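Thioredoxin family protein (Pseudomonas aeruginosa, PDB 1Z6N) is of unknown function but has a thioredoxin-like fold with a CxxC pair at a helix start, consistent with a thiol-disulfide redox role, and binds a magnesium ion. Local coordinates at residues Leu58-Glu63 and Ile86-Ile91; Ala30-Lys35 and Cys69-Ala74; Ala2-Leu7 and Arg101-Leu106; Pro131-Asp136 and Gly148-His153; Ala16-Gly21 and Gly62-Pro67. All blocks are in the same frame, centred on the assembly; numbering follows the deposited sequence.

Interaction 1: residues Leu58-Glu63 and Ile86-Ile91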
# COMPACT_ATOMS: atom_id res chain seq x y z
N LEU A 58 3.37 3.77 -6.54
CA LEU A 58 2.88 3.89 -5.18
C LEU A 58 4.08 4.26 -4.31
O LEU A 58 4.96 3.43 -4.08
CB LEU A 58 2.25 2.57 -4.71
CG LEU A 58 1.11 1.98 -5.56
CD1 LEU A 58 0.47 0.75 -4.91
CD2 LEU A 58 0.04 3.03 -5.85
N LEU A 59 4.14 5.53 -3.92
CA LEU A 59 5.15 6.00 -2.96
C LEU A 59 4.60 5.75 -1.57
O LEU A 59 3.59 6.34 -1.15
CB LEU A 59 5.46 7.49 -3.15
CG LEU A 59 6.43 8.10 -2.14
CD1 LEU A 59 7.80 7.37 -2.14
CD2 LEU A 59 6.62 9.57 -2.44
N VAL A 60 5.27 4.87 -0.84
CA VAL A 60 4.75 4.40 0.43
C VAL A 60 5.65 4.78 1.59
O VAL A 60 6.85 4.63 1.49
CB VAL A 60 4.66 2.85 0.43
CG1 VAL A 60 4.13 2.33 1.77
CG2 VAL A 60 3.77 2.35 -0.71
N ALA A 61 5.07 5.29 2.68
CA ALA A 61 5.83 5.40 3.93
C ALA A 61 5.35 4.27 4.84
O ALA A 61 4.15 4.14 5.12
CB ALA A 61 5.60 6.74 4.59
N GLY A 62 6.28 3.43 5.27
CA GLY A 62 5.91 2.26 6.05
C GLY A 62 7.09 1.70 6.81
O GLY A 62 8.24 2.10 6.59
N GLU A 63 6.78 0.78 7.72
CA GLU A 63 7.79 0.17 8.60
C GLU A 63 7.39 -1.28 8.85
O GLU A 63 6.20 -1.59 9.04
CB GLU A 63 7.83 0.88 9.95
CG GLU A 63 8.13 2.39 9.89
CD GLU A 63 9.60 2.78 10.11
OE1 GLU A 63 10.01 3.83 9.58
OE2 GLU A 63 10.30 2.08 10.87
N ILE A 86 1.95 -1.37 -12.02
CA ILE A 86 1.94 -0.74 -10.69
C ILE A 86 3.27 -1.09 -10.01
O ILE A 86 3.67 -2.24 -10.01
CB ILE A 86 0.77 -1.29 -9.81
CG1 ILE A 86 -0.59 -0.92 -10.41
CG2 ILE A 86 0.86 -0.75 -8.37
CD1 ILE A 86 -1.75 -1.74 -9.85
N GLU A 87 3.95 -0.08 -9.45
CA GLU A 87 5.21 -0.31 -8.74
C GLU A 87 5.23 0.42 -7.40
O GLU A 87 4.90 1.61 -7.36
CB GLU A 87 6.41 0.18 -9.55
CG GLU A 87 7.76 -0.22 -8.90
CD GLU A 87 9.02 0.33 -9.59
OE1 GLU A 87 8.94 0.94 -10.67
OE2 GLU A 87 10.12 0.15 -9.00
N LEU A 88 5.64 -0.28 -6.34
CA LEU A 88 5.79 0.30 -4.99
C LEU A 88 7.23 0.62 -4.70
O LEU A 88 8.12 -0.16 -5.05
CB LEU A 88 5.38 -0.72 -3.89
CG LEU A 88 3.94 -1.04 -3.54
CD1 LEU A 88 3.25 -1.71 -4.71
CD2 LEU A 88 3.90 -1.94 -2.32
N ALA A 89 7.46 1.75 -4.02
CA ALA A 89 8.76 2.01 -3.40
C ALA A 89 8.46 2.54 -2.02
O ALA A 89 7.53 3.34 -1.84
CB ALA A 89 9.54 3.03 -4.18
N ILE A 90 9.25 2.12 -1.03
CA ILE A 90 8.89 2.37 0.38
C ILE A 90 9.99 3.15 1.11
O ILE A 90 11.15 2.75 1.11
CB ILE A 90 8.66 1.03 1.11
CG1 ILE A 90 7.53 0.26 0.40
CG2 ILE A 90 8.26 1.24 2.56
CD1 ILE A 90 7.61 -1.28 0.58
N ILE A 91 9.58 4.30 1.66
CA ILE A 91 10.44 5.13 2.53
C ILE A 91 9.97 5.01 3.97
O ILE A 91 8.92 4.41 4.24
CB ILE A 91 10.41 6.61 2.11
CG1 ILE A 91 8.99 7.18 2.23
CG2 ILE A 91 10.98 6.77 0.71
CD1 ILE A 91 8.90 8.72 2.00
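L58 opens the pairing with its amide, whose N-H runs almost straight (175°) to E87 O at 2.8 Å. L58 O faces the same strand and accepts A89 N at 3.0 Å, with the CA-H of L88 as a second, weaker donor. The L58 side chain leaves the sheet on the face shared with L88, V60 and I90. There L58 CG stands anti to the carbonyl carbon (chi1 -56°), and L58 CD1 touches both L88 CD1, at 3.7 Å, and I86 CG2, at 3.8 Å. L59 points to the other face with A89; its CD1 makes a loose contact with I91 CG2, while L7 of the N-terminal helix packs on it. V60 repeats the pattern of L58: its N binds A89 O, and V60 O receives I91 N at 2.8 Å. V60 CB rests against I90 CG1, and L73 of helix 67-82 covers this face. A61 sets its methyl beside I91 CG1, the branch that also touches V60 O at 3.4 Å. Beyond the strand, G62 N closes the series on I91 O at 3.0 Å. In-register parallel pairing of strands 56-61 and 86-91, joined through helix 67-82, is the beta-alpha-beta crossover of a thioredoxin-like fold.

Interaction 2: residues Ala30-Lys35 and Cys69-Ala74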
# COMPACT_ATOMS: atom_id res chain seq x y z
N ALA A 30 4.62 -12.99 5.09
CA ALA A 30 4.52 -14.23 4.30
C ALA A 30 3.15 -14.86 4.41
O ALA A 30 2.61 -15.37 3.42
CB ALA A 30 5.58 -15.22 4.74
N ARG A 31 2.59 -14.86 5.62
CA ARG A 31 1.30 -15.50 5.86
C ARG A 31 0.13 -14.68 5.33
O ARG A 31 -0.83 -15.24 4.80
CB ARG A 31 1.12 -15.82 7.34
CG ARG A 31 2.01 -16.96 7.79
CD ARG A 31 1.74 -17.37 9.23
NE ARG A 31 1.94 -16.25 10.15
CZ ARG A 31 3.08 -15.96 10.75
NH1 ARG A 31 4.18 -16.67 10.53
NH2 ARG A 31 3.13 -14.92 11.59
N PHE A 32 0.19 -13.35 5.44
CA PHE A 32 -0.86 -12.53 4.81
C PHE A 32 -0.81 -12.74 3.30
O PHE A 32 -1.85 -12.86 2.64
CB PHE A 32 -0.73 -11.03 5.15
CG PHE A 32 -1.05 -10.70 6.59
CD1 PHE A 32 -2.29 -11.06 7.15
CD2 PHE A 32 -0.12 -10.03 7.38
CE1 PHE A 32 -2.56 -10.76 8.49
CE2 PHE A 32 -0.39 -9.72 8.71
CZ PHE A 32 -1.62 -10.08 9.27
N ARG A 33 0.40 -12.79 2.75
CA ARG A 33 0.60 -13.03 1.33
C ARG A 33 0.03 -14.39 0.93
O ARG A 33 -0.72 -14.49 -0.04
CB ARG A 33 2.09 -12.92 0.99
CG ARG A 33 2.42 -13.10 -0.48
CD ARG A 33 3.93 -13.30 -0.71
NE ARG A 33 4.79 -12.24 -0.17
CZ ARG A 33 5.96 -12.47 0.44
NH1 ARG A 33 6.38 -13.72 0.62
NH2 ARG A 33 6.69 -11.47 0.90
N GLN A 34 0.36 -15.43 1.69
CA GLN A 34 -0.15 -16.76 1.41
C GLN A 34 -1.68 -16.83 1.49
O GLN A 34 -2.31 -17.56 0.72
CB GLN A 34 0.49 -17.81 2.33
CG GLN A 34 0.17 -19.25 1.99
CD GLN A 34 0.88 -20.20 2.92
OE1 GLN A 34 0.36 -21.27 3.25
NE2 GLN A 34 2.08 -19.80 3.36
N LYS A 35 -2.27 -16.08 2.42
CA LYS A 35 -3.74 -16.04 2.56
C LYS A 35 -4.40 -15.49 1.30
O LYS A 35 -5.34 -16.08 0.77
CB LYS A 35 -4.18 -15.23 3.79
CG LYS A 35 -5.71 -15.06 3.89
CD LYS A 35 -6.11 -14.47 5.23
CE LYS A 35 -7.62 -14.34 5.36
NZ LYS A 35 -7.97 -14.28 6.81
N CYS A 69 1.13 -2.01 8.13
CA CYS A 69 2.04 -2.13 6.98
C CYS A 69 2.18 -3.58 6.53
O CYS A 69 2.14 -3.86 5.33
CB CYS A 69 3.42 -1.57 7.30
SG CYS A 69 3.40 0.23 7.53
N GLN A 70 2.34 -4.50 7.47
CA GLN A 70 2.46 -5.91 7.10
C GLN A 70 1.26 -6.38 6.27
O GLN A 70 1.42 -7.04 5.24
CB GLN A 70 2.62 -6.80 8.34
CG GLN A 70 3.87 -6.49 9.15
CD GLN A 70 3.77 -7.01 10.57
OE1 GLN A 70 2.78 -7.68 10.94
NE2 GLN A 70 4.78 -6.71 11.37
N ILE A 71 0.07 -6.01 6.73
CA ILE A 71 -1.19 -6.39 6.09
C ILE A 71 -1.33 -5.73 4.74
O ILE A 71 -1.43 -6.39 3.72
CB ILE A 71 -2.38 -6.03 6.99
CG1 ILE A 71 -2.35 -6.89 8.26
CG2 ILE A 71 -3.71 -6.24 6.24
CD1 ILE A 71 -3.20 -6.35 9.41
N ASN A 72 -1.39 -4.39 4.72
CA ASN A 72 -1.79 -3.75 3.49
C ASN A 72 -0.71 -3.74 2.43
O ASN A 72 -1.01 -3.75 1.24
CB ASN A 72 -2.31 -2.35 3.76
CG ASN A 72 -3.52 -2.37 4.66
OD1 ASN A 72 -4.56 -2.92 4.30
ND2 ASN A 72 -3.37 -1.81 5.86
N LEU A 73 0.55 -3.73 2.85
CA LEU A 73 1.62 -3.77 1.87
C LEU A 73 1.80 -5.18 1.28
O LEU A 73 2.15 -5.29 0.11
CB LEU A 73 2.92 -3.19 2.41
CG LEU A 73 2.79 -1.73 2.84
CD1 LEU A 73 4.16 -1.20 3.34
CD2 LEU A 73 2.25 -0.85 1.71
N ALA A 74 1.52 -6.22 2.07
CA ALA A 74 1.48 -7.57 1.47
C ALA A 74 0.45 -7.60 0.33
O ALA A 74 0.68 -8.18 -0.73
CB ALA A 74 1.18 -8.63 2.52
O HOH W 1 2.74 -9.91 -1.30
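F32 of helix 23-39 lies against I71 and A74 of helix 67-82, the helix that starts at the CxxC pair of this thioredoxin-like fold. The two short helical segments run in broadly the same direction, at 39° to each other, with their axes 8.9 Å apart, and the tight part of the contact is built round a single ring. F32 CG is anti to the carbonyl carbon (chi1 -70°), which carries the phenyl group across to the second helix. I71 CG1 sits over one face of that ring, 3.7 Å from its centroid and displaced toward the rim, in a CH-pi contact. The ring atom closest to I71 CG1 is F32 CZ, at 3.4 Å; I71 CD1 adds a longer contact to the same carbon. Next to the ring, the CB atoms of F32 and A74 meet at 4.0 Å, and the small methyl allows the backbones to come near, R33 CA and A74 CA being 5.5 Å apart. Q70 borders the phenyl group with its CB, while its amide NE2 is engaged by M64 O.

The flank at R33 is looser and wet. This side chain extends past A74 without packing on it, and F14 of helix 14-19 touches it from outside the pair. The polar link from the R33 side chain to the second helix is a water lying in the plane of the guanidinium at its edge: it accepts a weak bond from R33 NE at 3.3 Å and donates to A74 O at 2.7 Å.

Interaction 3: residues Ala2-Leu7 and Arg101-Leu106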
# COMPACT_ATOMS: atom_id res chain seq x y z
N ALA A 2 12.03 17.47 -1.16
CA ALA A 2 12.35 16.48 -2.20
C ALA A 2 11.14 16.27 -3.12
O ALA A 2 10.01 16.30 -2.64
CB ALA A 2 12.79 15.14 -1.59
N SER A 3 11.38 16.09 -4.42
CA SER A 3 10.27 15.79 -5.33
C SER A 3 9.76 14.37 -5.06
O SER A 3 10.47 13.54 -4.47
CB SER A 3 10.70 15.91 -6.80
OG SER A 3 11.64 14.87 -7.10
N TYR A 4 8.55 14.06 -5.50
CA TYR A 4 8.06 12.69 -5.40
C TYR A 4 8.97 11.73 -6.18
O TYR A 4 9.19 10.58 -5.76
CB TYR A 4 6.63 12.56 -5.92
CG TYR A 4 5.61 13.24 -5.03
CD1 TYR A 4 5.56 12.98 -3.68
CD2 TYR A 4 4.69 14.13 -5.57
CE1 TYR A 4 4.62 13.59 -2.85
CE2 TYR A 4 3.73 14.75 -4.75
CZ TYR A 4 3.70 14.47 -3.40
OH TYR A 4 2.79 15.08 -2.57
N ALA A 5 9.50 12.18 -7.31
CA ALA A 5 10.43 11.35 -8.10
C ALA A 5 11.68 11.02 -7.29
O ALA A 5 12.12 9.88 -7.28
CB ALA A 5 10.79 12.03 -9.42
N GLU A 6 12.22 12.02 -6.60
CA GLU A 6 13.40 11.83 -5.76
C GLU A 6 13.13 10.87 -4.60
O GLU A 6 13.95 9.98 -4.30
CB GLU A 6 13.92 13.18 -5.24
CG GLU A 6 14.57 14.00 -6.34
CD GLU A 6 14.95 15.41 -5.93
OE1 GLU A 6 14.32 15.99 -5.02
OE2 GLU A 6 15.89 15.96 -6.56
N LEU A 7 11.98 11.02 -3.96
CA LEU A 7 11.61 10.13 -2.87
C LEU A 7 11.34 8.72 -3.36
O LEU A 7 11.80 7.74 -2.77
CB LEU A 7 10.35 10.64 -2.15
CG LEU A 7 10.56 11.97 -1.41
CD1 LEU A 7 9.23 12.53 -0.94
CD2 LEU A 7 11.51 11.76 -0.21
N ARG A 101 4.75 15.48 5.58
CA ARG A 101 3.64 15.84 6.46
C ARG A 101 3.02 17.20 6.11
O ARG A 101 1.81 17.31 5.92
CB ARG A 101 4.06 15.76 7.93
CG ARG A 101 2.88 15.60 8.89
CD ARG A 101 3.28 15.95 10.31
NE ARG A 101 3.56 17.37 10.44
CZ ARG A 101 4.17 17.94 11.46
NH1 ARG A 101 4.63 17.20 12.47
NH2 ARG A 101 4.35 19.27 11.46
N GLN A 102 3.86 18.21 5.98
CA GLN A 102 3.35 19.57 5.72
C GLN A 102 2.84 19.69 4.29
O GLN A 102 1.82 20.32 4.04
CB GLN A 102 4.40 20.62 6.05
CG GLN A 102 4.68 20.76 7.56
CD GLN A 102 3.68 21.67 8.27
OE1 GLN A 102 4.07 22.65 8.90
NE2 GLN A 102 2.40 21.33 8.19
N ARG A 103 3.56 19.07 3.36
CA ARG A 103 3.17 19.03 1.97
C ARG A 103 1.74 18.47 1.77
O ARG A 103 0.96 18.96 0.94
CB ARG A 103 4.19 18.16 1.24
CG ARG A 103 3.99 18.13 -0.21
CD ARG A 103 4.99 17.17 -0.82
NE ARG A 103 5.01 17.44 -2.25
CZ ARG A 103 6.04 17.24 -3.05
NH1 ARG A 103 7.19 16.74 -2.59
NH2 ARG A 103 5.91 17.54 -4.34
N LEU A 104 1.40 17.47 2.57
CA LEU A 104 0.13 16.78 2.49
C LEU A 104 -0.89 17.31 3.49
O LEU A 104 -1.99 16.76 3.56
CB LEU A 104 0.33 15.28 2.76
CG LEU A 104 1.22 14.55 1.74
CD1 LEU A 104 1.58 13.14 2.24
CD2 LEU A 104 0.59 14.47 0.33
N ALA A 105 -0.51 18.33 4.26
CA ALA A 105 -1.39 18.90 5.30
C ALA A 105 -1.91 17.82 6.27
O ALA A 105 -3.10 17.77 6.60
CB ALA A 105 -2.56 19.68 4.68
N LEU A 106 -0.98 16.99 6.73
CA LEU A 106 -1.29 15.97 7.74
C LEU A 106 -0.85 16.43 9.12
O LEU A 106 0.15 17.11 9.25
CB LEU A 106 -0.60 14.65 7.38
CG LEU A 106 -1.19 13.98 6.14
CD1 LEU A 106 -0.25 12.89 5.65
CD2 LEU A 106 -2.58 13.40 6.41
O HOH W 2 7.22 16.52 -6.71
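R103 holds its side chain extended, with CG anti to the backbone N (chi1 -175°) and the chain straight from CG to NE, so that the guanidinium reaches Y4, whose own CG is anti to the carbonyl carbon (chi1 -69°). The result is a stacked cation-pi pair. The two side chains arrive from opposite directions, and the flat groups overlap face on face with their planes 20° apart. R103 CZ lies 3.8 Å from the ring centroid of Y4, shifted toward the rim on the hydroxyl side, so R103 NE lies over Y4 CZ at 3.4 Å. L104 CD2 touches the phenol oxygen of Y4 at 3.7 Å.

The N-terminal residues just before helix 4-10 meet the guanidinium at its edge. A2 O lies in its plane and accepts a weak, bent bond from R103 NH1 at 2.9 Å. This lead-in is fixed by the capping box of S3 and E6: E6 N bonds to S3 OG, and S3 N returns to E6 OE1. Y4 also packs on L115 and L117 of strand 113-117. The contact thus ties the N-terminal helix to the loop after helix 93-99 at the protein surface. A water completes the join, accepting from Y4 N at 3.0 Å and from R103 NH2 at 2.9 Å.

Interaction 4: residues Pro131-Asp136 and Gly148-His153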
# COMPACT_ATOMS: atom_id res chain seq x y z
N PRO A 131 -7.88 0.07 4.92
CA PRO A 131 -8.89 0.26 3.88
C PRO A 131 -10.16 0.93 4.39
O PRO A 131 -10.49 0.83 5.58
CB PRO A 131 -9.19 -1.17 3.38
CG PRO A 131 -8.03 -2.01 3.86
CD PRO A 131 -7.52 -1.35 5.11
N GLN A 132 -10.86 1.60 3.48
CA GLN A 132 -12.09 2.32 3.83
C GLN A 132 -13.12 1.41 4.52
O GLN A 132 -13.84 1.85 5.42
CB GLN A 132 -12.71 2.97 2.58
CG GLN A 132 -13.83 3.98 2.90
CD GLN A 132 -13.32 5.11 3.78
OE1 GLN A 132 -12.37 5.81 3.42
NE2 GLN A 132 -13.95 5.29 4.94
N ALA A 133 -13.20 0.15 4.09
CA ALA A 133 -14.20 -0.77 4.67
C ALA A 133 -13.87 -1.07 6.13
O ALA A 133 -14.77 -1.31 6.94
CB ALA A 133 -14.31 -2.08 3.87
N VAL A 134 -12.58 -1.01 6.46
CA VAL A 134 -12.12 -1.21 7.84
C VAL A 134 -12.37 0.04 8.68
O VAL A 134 -12.89 -0.05 9.79
CB VAL A 134 -10.65 -1.67 7.90
CG1 VAL A 134 -10.22 -1.84 9.35
CG2 VAL A 134 -10.50 -2.98 7.15
N LEU A 135 -12.01 1.21 8.14
CA LEU A 135 -12.37 2.47 8.77
C LEU A 135 -13.87 2.51 9.05
O LEU A 135 -14.29 2.86 10.17
CB LEU A 135 -11.97 3.67 7.90
CG LEU A 135 -10.48 3.74 7.55
CD1 LEU A 135 -10.17 4.98 6.71
CD2 LEU A 135 -9.60 3.69 8.80
N ASP A 136 -14.67 2.14 8.05
CA ASP A 136 -16.13 2.14 8.18
C ASP A 136 -16.64 1.16 9.25
O ASP A 136 -17.56 1.48 10.00
CB ASP A 136 -16.80 1.80 6.84
CG ASP A 136 -16.70 2.92 5.82
OD1 ASP A 136 -16.09 3.97 6.12
OD2 ASP A 136 -17.28 2.75 4.71
N GLY A 148 -6.51 -10.47 8.43
CA GLY A 148 -6.37 -10.53 6.97
C GLY A 148 -7.64 -10.62 6.12
O GLY A 148 -7.57 -10.87 4.91
N ASP A 149 -8.79 -10.38 6.72
CA ASP A 149 -10.03 -10.55 5.96
C ASP A 149 -10.34 -9.40 4.97
O ASP A 149 -11.29 -9.49 4.19
CB ASP A 149 -11.22 -10.82 6.89
CG ASP A 149 -11.09 -12.14 7.65
OD1 ASP A 149 -10.27 -13.00 7.24
OD2 ASP A 149 -11.81 -12.32 8.65
N TYR A 150 -9.52 -8.34 5.00
CA TYR A 150 -9.73 -7.18 4.13
C TYR A 150 -8.52 -6.89 3.23
O TYR A 150 -8.33 -5.75 2.80
CB TYR A 150 -10.05 -5.94 4.96
CG TYR A 150 -11.39 -5.96 5.66
CD1 TYR A 150 -11.53 -6.54 6.91
CD2 TYR A 150 -12.51 -5.36 5.08
CE1 TYR A 150 -12.74 -6.54 7.57
CE2 TYR A 150 -13.74 -5.35 5.73
CZ TYR A 150 -13.85 -5.96 6.97
OH TYR A 150 -15.07 -5.95 7.62
N LEU A 151 -7.71 -7.91 2.93
CA LEU A 151 -6.57 -7.72 2.03
C LEU A 151 -6.99 -7.26 0.65
O LEU A 151 -6.38 -6.34 0.10
CB LEU A 151 -5.74 -9.00 1.90
CG LEU A 151 -4.79 -9.34 3.04
CD1 LEU A 151 -3.52 -8.55 3.02
CD2 LEU A 151 -5.44 -9.18 4.37
N GLU A 152 -8.03 -7.87 0.08
CA GLU A 152 -8.48 -7.48 -1.24
C GLU A 152 -8.92 -6.00 -1.27
O GLU A 152 -8.77 -5.32 -2.29
CB GLU A 152 -9.64 -8.36 -1.69
CG GLU A 152 -10.90 -8.17 -0.88
CD GLU A 152 -11.96 -9.20 -1.18
OE1 GLU A 152 -11.62 -10.41 -1.24
OE2 GLU A 152 -13.13 -8.81 -1.35
N HIS A 153 -9.45 -5.52 -0.14
CA HIS A 153 -9.96 -4.14 -0.04
C HIS A 153 -8.86 -3.09 -0.16
O HIS A 153 -9.12 -1.98 -0.67
CB HIS A 153 -10.73 -3.93 1.26
CG HIS A 153 -11.88 -4.86 1.45
ND1 HIS A 153 -11.71 -6.21 1.71
CD2 HIS A 153 -13.22 -4.65 1.44
CE1 HIS A 153 -12.89 -6.78 1.84
NE2 HIS A 153 -13.82 -5.86 1.69
O HOH W 3 -16.35 -3.47 7.45
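Y150 and V134 make the closest apolar contact between the start of helix 132-137 and the turn that leads into helix 151-164. The tyrosine has CG anti to its carbonyl carbon (chi1 -68°), and chi2 of 87° sets the ring plane nearly perpendicular to the plane of CA, CB and CG, presenting a face to the valine. V134 CG2 lies over it: this methyl stands above the plane, offset toward the CB end of the ring, and is 3.4 Å from Y150 CG in a CH-pi contact. The valine is placed for this by chi1 179°, which puts CG1 anti to the backbone N and leaves CG2 as the branch facing the tyrosine.

A133 CB touches two rings at once, Y150 CE2 at 3.8 Å and H153 CD2 at 3.7 Å. Within the second segment, Y150 CD2 lies 3.5 Å above the middle of the H153 imidazole plane, the two rings being well inclined to each other. P131, at the N-cap position, sets its CB on H153 CB at 3.8 Å. At the outer end of the tyrosine, a water joins Y150 OH (2.8 Å) to A133 O (2.7 Å).

Y145 of helix 139-146 packs on P131, V134 and Y150, while N72 of helix 67-82 meets P131, placing the contact where these helices converge with helix 151-164.

Interaction 5: residues Ala16-Gly21 and Gly62-Pro67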
# COMPACT_ATOMS: atom_id res chain seq x y z
N ALA A 16 13.19 -5.87 -0.56
CA ALA A 16 14.24 -5.34 0.29
C ALA A 16 13.63 -4.87 1.62
O ALA A 16 14.19 -5.11 2.69
CB ALA A 16 14.93 -4.18 -0.41
N PHE A 17 12.49 -4.18 1.55
CA PHE A 17 11.77 -3.74 2.75
C PHE A 17 11.49 -4.93 3.68
O PHE A 17 11.83 -4.89 4.88
CB PHE A 17 10.47 -3.08 2.29
CG PHE A 17 9.50 -2.76 3.38
CD1 PHE A 17 9.71 -1.67 4.21
CD2 PHE A 17 8.35 -3.53 3.54
CE1 PHE A 17 8.75 -1.35 5.22
CE2 PHE A 17 7.42 -3.22 4.53
CZ PHE A 17 7.63 -2.12 5.36
N VAL A 18 10.92 -6.01 3.14
CA VAL A 18 10.66 -7.19 3.97
C VAL A 18 11.95 -7.75 4.54
O VAL A 18 11.99 -8.18 5.70
CB VAL A 18 9.91 -8.25 3.17
CG1 VAL A 18 9.81 -9.57 3.95
CG2 VAL A 18 8.51 -7.71 2.81
N GLY A 19 13.00 -7.72 3.74
CA GLY A 19 14.29 -8.29 4.14
C GLY A 19 14.97 -7.61 5.31
O GLY A 19 15.89 -8.20 5.90
N HIS A 20 14.53 -6.41 5.67
CA HIS A 20 15.08 -5.72 6.86
C HIS A 20 14.24 -5.99 8.10
O HIS A 20 14.57 -5.47 9.19
CB HIS A 20 15.16 -4.20 6.68
CG HIS A 20 16.01 -3.76 5.54
ND1 HIS A 20 17.35 -4.06 5.45
CD2 HIS A 20 15.72 -3.03 4.44
CE1 HIS A 20 17.84 -3.54 4.34
NE2 HIS A 20 16.87 -2.93 3.70
N GLY A 21 13.15 -6.74 7.97
CA GLY A 21 12.29 -6.98 9.13
C GLY A 21 12.84 -8.01 10.08
O GLY A 21 13.69 -8.83 9.73
N GLY A 62 6.28 3.43 5.27
CA GLY A 62 5.91 2.26 6.05
C GLY A 62 7.09 1.70 6.81
O GLY A 62 8.24 2.10 6.59
N GLU A 63 6.78 0.78 7.72
CA GLU A 63 7.79 0.17 8.60
C GLU A 63 7.39 -1.28 8.85
O GLU A 63 6.20 -1.59 9.04
CB GLU A 63 7.83 0.88 9.95
CG GLU A 63 8.13 2.39 9.89
CD GLU A 63 9.60 2.78 10.11
OE1 GLU A 63 10.01 3.83 9.58
OE2 GLU A 63 10.30 2.08 10.87
N MET A 64 8.38 -2.16 8.90
CA MET A 64 8.08 -3.58 9.05
C MET A 64 7.51 -4.00 10.41
O MET A 64 6.95 -5.09 10.53
CB MET A 64 9.30 -4.45 8.70
CG MET A 64 9.42 -4.74 7.22
SD MET A 64 8.11 -5.88 6.54
CE MET A 64 8.70 -7.46 7.32
N TRP A 65 7.68 -3.16 11.43
CA TRP A 65 7.11 -3.48 12.75
C TRP A 65 5.62 -3.18 12.83
O TRP A 65 4.97 -3.56 13.80
CB TRP A 65 7.85 -2.73 13.85
CG TRP A 65 8.01 -1.27 13.58
CD1 TRP A 65 9.10 -0.65 13.05
CD2 TRP A 65 7.04 -0.22 13.83
NE1 TRP A 65 8.88 0.71 12.95
CE2 TRP A 65 7.62 0.99 13.40
CE3 TRP A 65 5.72 -0.20 14.35
CZ2 TRP A 65 6.95 2.23 13.50
CZ3 TRP A 65 5.05 1.04 14.41
CH2 TRP A 65 5.66 2.22 13.99
N CYS A 66 5.10 -2.44 11.85
CA CYS A 66 3.71 -1.97 11.90
C CYS A 66 2.77 -3.02 11.29
O CYS A 66 2.91 -3.35 10.12
CB CYS A 66 3.61 -0.66 11.12
SG CYS A 66 1.90 -0.16 10.87
N PRO A 67 1.83 -3.57 12.10
CA PRO A 67 0.89 -4.57 11.57
C PRO A 67 0.09 -4.07 10.39
O PRO A 67 -0.18 -4.85 9.46
CB PRO A 67 -0.03 -4.85 12.78
CG PRO A 67 0.88 -4.67 13.92
CD PRO A 67 1.65 -3.41 13.55
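The last turn of helix 14-19 unwinds into G21, whose CA comes within 5.4 Å of M64 CA, while E63 to C66 form a type I beta turn across from it. M64 carries most of the contact. Its side chain is bent at chi2 (-69°) and again at chi3 (-72°), and it curls over the phenyl ring of F17. M64 CG stands over one face of that ring, 3.8 Å from the centroid and near the ring normal, making a CH-pi contact; the same carbon is 3.4 Å from F17 O. The sulfur lies more obliquely, with M64 SD 3.4 Å from F17 CE2, in a Met-aromatic contact. From there the chain ends at V18, where M64 CE touches the carbonyl oxygen and, more loosely, CG1.

This turn leads into the CxxC pair at the start of helix 67-82, the position of the redox-active cysteines in thioredoxins; C66, the first of them, takes the N-cap position. F17 CG lies anti to its backbone N (chi1 171°), which sends the ring under the lead-in to the turn. The ring edge meets G62 O, at 3.7 Å from F17 CE1, and F17 CZ reaches E63 C at 3.6 Å. On the other side of the turn, E63 OE2 accepts W65 NE1 at 2.9 Å, and V29 of helix 23-39 packs on M64.

How the interactions relate
Interactions 1 and 2 are buried, 4 and 5 partly so, and only interaction 3 lies at the surface. Backbone hydrogen bonds carry interaction 1; the other four rest mainly on side chains. Following strand 56-61, the chain passes through interaction 5 (loop 62-67) and then interaction 2 (helix 67-82): interaction 5 shares G62 and E63 with interaction 1, and V60 packs on L73 of interaction 2. Interactions 2 and 5 are joined through Q70. Both pack an aromatic ring against aliphatic carbon, as does interaction 4, which is tied to interaction 2 by the K35-D149 salt bridge. Interaction 3 differs: it stacks a charged guanidinium on a ring, yet Y4 and L7 reach L59 of interaction 1.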